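Transcriptional activator, putative (PDB 1RTW) is of unknown function but belongs to the all-helical TENA/THI-4/PQQC family and assembles as four copies of one chain. Local coordinates at residues L56-F69 with L110-F122. Numbering follows the deposited sequence.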
# COMPACT_ATOMS: atom_id res chain seq x y z
N LEU B 56 -8.09 0.87 4.84
CA LEU B 56 -6.64 0.84 4.81
C LEU B 56 -6.10 0.70 6.23
O LEU B 56 -5.16 -0.05 6.46
CB LEU B 56 -6.13 2.11 4.17
CG LEU B 56 -6.27 2.05 2.65
CD1 LEU B 56 -5.90 3.39 2.06
CD2 LEU B 56 -5.37 0.96 2.10
N LEU B 57 -6.74 1.38 7.18
CA LEU B 57 -6.34 1.31 8.58
C LEU B 57 -6.61 -0.10 9.10
O LEU B 57 -5.77 -0.69 9.79
CB LEU B 57 -7.11 2.32 9.42
CG LEU B 57 -6.74 3.79 9.25
CD1 LEU B 57 -7.64 4.66 10.12
CD2 LEU B 57 -5.28 4.00 9.61
N MSE B 58 -7.76 -0.66 8.73
CA MSE B 58 -8.14 -2.01 9.16
C MSE B 58 -7.07 -3.04 8.82
O MSE B 58 -6.69 -3.86 9.66
CB MSE B 58 -9.48 -2.43 8.55
CG MSE B 58 -9.85 -3.87 8.85
SE MSE B 58 -11.71 -4.32 8.44
CE MSE B 58 -11.85 -5.94 9.48
N ALA B 59 -6.56 -2.98 7.60
CA ALA B 59 -5.54 -3.90 7.14
C ALA B 59 -4.26 -3.88 7.98
O ALA B 59 -3.56 -4.89 8.07
CB ALA B 59 -5.23 -3.62 5.70
N LYS B 60 -3.95 -2.73 8.56
CA LYS B 60 -2.76 -2.51 9.37
C LYS B 60 -3.05 -2.60 10.87
O LYS B 60 -2.13 -2.48 11.67
CB LYS B 60 -2.23 -1.09 9.15
CG LYS B 60 -1.35 -0.86 7.97
CD LYS B 60 -0.79 0.56 8.06
CE LYS B 60 0.09 0.92 6.87
NZ LYS B 60 0.46 2.36 6.90
N ALA B 61 -4.31 -2.77 11.24
CA ALA B 61 -4.68 -2.80 12.66
C ALA B 61 -4.35 -4.08 13.43
O ALA B 61 -4.28 -5.16 12.86
CB ALA B 61 -6.17 -2.47 12.83
N PRO B 62 -4.17 -3.95 14.75
CA PRO B 62 -3.87 -5.09 15.64
C PRO B 62 -5.06 -6.05 15.67
O PRO B 62 -6.20 -5.62 15.50
CB PRO B 62 -3.67 -4.41 17.00
CG PRO B 62 -3.21 -3.01 16.63
CD PRO B 62 -4.13 -2.68 15.50
N ASP B 63 -4.80 -7.33 15.89
CA ASP B 63 -5.87 -8.34 15.94
C ASP B 63 -7.09 -7.95 16.77
O ASP B 63 -8.22 -8.18 16.34
CB ASP B 63 -5.35 -9.68 16.46
CG ASP B 63 -4.58 -10.46 15.42
OD1 ASP B 63 -4.64 -10.12 14.22
OD2 ASP B 63 -3.91 -11.44 15.81
N ASP B 64 -6.87 -7.38 17.96
CA ASP B 64 -7.97 -7.00 18.85
C ASP B 64 -8.87 -5.85 18.38
O ASP B 64 -9.87 -5.53 19.03
CB ASP B 64 -7.46 -6.77 20.29
CG ASP B 64 -6.54 -5.55 20.42
OD1 ASP B 64 -6.22 -4.89 19.41
OD2 ASP B 64 -6.14 -5.25 21.57
N LEU B 65 -8.52 -5.25 17.25
CA LEU B 65 -9.28 -4.14 16.69
C LEU B 65 -10.05 -4.53 15.43
O LEU B 65 -10.89 -3.76 14.94
CB LEU B 65 -8.34 -2.98 16.38
CG LEU B 65 -8.29 -1.81 17.37
CD1 LEU B 65 -8.61 -2.23 18.80
CD2 LEU B 65 -6.93 -1.17 17.29
N LEU B 66 -9.79 -5.73 14.91
CA LEU B 66 -10.48 -6.19 13.71
C LEU B 66 -12.00 -6.11 13.82
O LEU B 66 -12.65 -5.62 12.91
CB LEU B 66 -10.02 -7.60 13.31
CG LEU B 66 -8.53 -7.63 12.92
CD1 LEU B 66 -8.11 -9.04 12.54
CD2 LEU B 66 -8.28 -6.68 11.77
N PRO B 67 -12.58 -6.56 14.96
CA PRO B 67 -14.04 -6.50 15.13
C PRO B 67 -14.55 -5.05 15.11
O PRO B 67 -15.59 -4.76 14.53
CB PRO B 67 -14.24 -7.14 16.52
CG PRO B 67 -13.10 -8.09 16.63
CD PRO B 67 -11.96 -7.25 16.10
N PHE B 68 -13.81 -4.15 15.76
CA PHE B 68 -14.17 -2.74 15.81
C PHE B 68 -14.22 -2.16 14.40
O PHE B 68 -15.19 -1.49 14.03
CB PHE B 68 -13.17 -1.97 16.68
CG PHE B 68 -13.13 -0.49 16.40
CD1 PHE B 68 -14.12 0.36 16.90
CD2 PHE B 68 -12.12 0.06 15.61
CE1 PHE B 68 -14.10 1.71 16.61
CE2 PHE B 68 -12.11 1.42 15.32
CZ PHE B 68 -13.10 2.24 15.82
N PHE B 69 -13.18 -2.42 13.62
CA PHE B 69 -13.12 -1.92 12.26
C PHE B 69 -14.20 -2.52 11.38
O PHE B 69 -14.75 -1.82 10.53
CB PHE B 69 -11.74 -2.15 11.65
CG PHE B 69 -10.76 -1.02 11.93
CD1 PHE B 69 -10.85 0.18 11.24
CD2 PHE B 69 -9.76 -1.17 12.87
CE1 PHE B 69 -9.95 1.21 11.47
CE2 PHE B 69 -8.85 -0.14 13.11
CZ PHE B 69 -8.94 1.05 12.41
N LEU B 110 -5.81 9.23 2.40
CA LEU B 110 -5.33 8.00 1.80
C LEU B 110 -3.79 7.88 1.90
O LEU B 110 -3.25 6.78 2.06
CB LEU B 110 -5.81 7.89 0.34
CG LEU B 110 -7.33 7.82 0.20
CD1 LEU B 110 -7.68 7.72 -1.28
CD2 LEU B 110 -7.87 6.64 0.97
N SER B 111 -3.08 9.02 1.82
CA SER B 111 -1.62 8.99 1.94
C SER B 111 -1.21 8.66 3.36
O SER B 111 -0.27 7.90 3.57
CB SER B 111 -1.00 10.32 1.52
OG SER B 111 -1.10 10.47 0.12
N VAL B 112 -1.92 9.22 4.33
CA VAL B 112 -1.63 8.92 5.73
C VAL B 112 -1.91 7.45 6.05
O VAL B 112 -1.15 6.80 6.76
CB VAL B 112 -2.43 9.81 6.68
CG1 VAL B 112 -2.27 9.34 8.11
CG2 VAL B 112 -1.96 11.25 6.55
N ALA B 113 -3.00 6.93 5.51
CA ALA B 113 -3.37 5.55 5.76
C ALA B 113 -2.42 4.57 5.08
O ALA B 113 -2.14 3.51 5.61
CB ALA B 113 -4.81 5.30 5.33
N SER B 114 -1.92 4.94 3.91
CA SER B 114 -1.01 4.09 3.15
C SER B 114 0.46 4.12 3.57
O SER B 114 1.11 3.08 3.62
CB SER B 114 -1.07 4.44 1.67
OG SER B 114 -2.34 4.15 1.12
N LEU B 115 0.98 5.31 3.83
CA LEU B 115 2.39 5.49 4.15
C LEU B 115 2.69 5.90 5.58
O LEU B 115 3.84 5.87 6.01
CB LEU B 115 3.00 6.52 3.18
CG LEU B 115 2.65 6.30 1.70
CD1 LEU B 115 3.23 7.43 0.85
CD2 LEU B 115 3.15 4.96 1.20
N GLY B 116 1.67 6.30 6.33
CA GLY B 116 1.91 6.71 7.70
C GLY B 116 1.88 5.55 8.66
O GLY B 116 1.67 4.42 8.26
N SER B 117 2.15 5.84 9.93
CA SER B 117 2.12 4.82 10.98
C SER B 117 0.64 4.58 11.32
O SER B 117 -0.22 5.41 10.99
CB SER B 117 2.82 5.36 12.22
OG SER B 117 2.11 6.47 12.74
N PHE B 118 0.33 3.48 12.00
CA PHE B 118 -1.05 3.19 12.36
C PHE B 118 -1.60 4.30 13.27
O PHE B 118 -2.74 4.74 13.10
CB PHE B 118 -1.17 1.83 13.06
CG PHE B 118 -2.59 1.45 13.40
CD1 PHE B 118 -3.52 1.22 12.39
CD2 PHE B 118 -2.99 1.31 14.72
CE1 PHE B 118 -4.82 0.88 12.69
CE2 PHE B 118 -4.30 0.97 15.03
CZ PHE B 118 -5.21 0.75 14.01
N LEU B 119 -0.74 4.77 14.17
CA LEU B 119 -1.06 5.83 15.12
C LEU B 119 -1.52 7.10 14.41
O LEU B 119 -2.50 7.73 14.80
CB LEU B 119 0.16 6.12 16.00
CG LEU B 119 -0.00 7.29 16.99
CD1 LEU B 119 -1.02 6.92 18.07
CD2 LEU B 119 1.35 7.67 17.60
N GLU B 120 -0.76 7.52 13.40
CA GLU B 120 -1.12 8.70 12.63
C GLU B 120 -2.48 8.48 11.95
O GLU B 120 -3.36 9.35 11.96
CB GLU B 120 -0.07 8.97 11.56
CG GLU B 120 1.30 9.41 12.08
CD GLU B 120 2.31 9.59 10.94
OE1 GLU B 120 2.78 8.58 10.37
OE2 GLU B 120 2.63 10.75 10.61
N GLY B 121 -2.66 7.29 11.39
CA GLY B 121 -3.89 6.96 10.72
C GLY B 121 -5.08 6.99 11.67
O GLY B 121 -6.10 7.62 11.37
N PHE B 122 -4.94 6.33 12.81
CA PHE B 122 -6.01 6.28 13.79
C PHE B 122 -6.26 7.68 14.36
O PHE B 122 -7.40 8.02 14.67
CB PHE B 122 -5.70 5.27 14.90
CG PHE B 122 -6.94 4.68 15.53
CD1 PHE B 122 -7.60 3.63 14.91
CD2 PHE B 122 -7.47 5.22 16.69
CE1 PHE B 122 -8.78 3.13 15.45
CE2 PHE B 122 -8.65 4.71 17.23
CZ PHE B 122 -9.31 3.67 16.61
O HOH W 1 -2.81 0.69 4.81
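Lys60 reaches across to the turn between helices 100-115 and 118-142, its chain extended beyond CG and its ammonium among the carbonyls where the first helix ends. NZ donates to Gly116 O at 2.7 Å, 15° from that carbonyl plane, and to Ala113 O at 3.1 Å from well above the plane; a weak bond to Ser114 O is the third. These carbonyls probably stabilise the positive charge. A water molecule donates to both Ala113 O and Leu56 O, bridging the two backbones. Beyond Gly116, Ser117 and Glu120 form a capping box that starts helix 118-142. In this all-helical fold the contact packs the end of helix 33-60, the linker after it and the start of helix 66-89 against the junction of helices 100-115 and 118-142. Phe118 swings its ring away from its own backbone N (chi1 -177°) and reaches Ala61 in the linker, whose CA makes a CH-pi contact over one face, 4.1 Å from the ring centroid; Phe69 CE2, from helix 66-89, meets the ring edge in plane. Phe122 joins Phe68 and Phe69 in an aromatic cluster, its CE1 3.7 Å from Phe69 CZ. Leu57 CD2 packs on Gly121 CA at 3.5 Å, and Leu56 CB meets Ala113 CB at 3.6 Å.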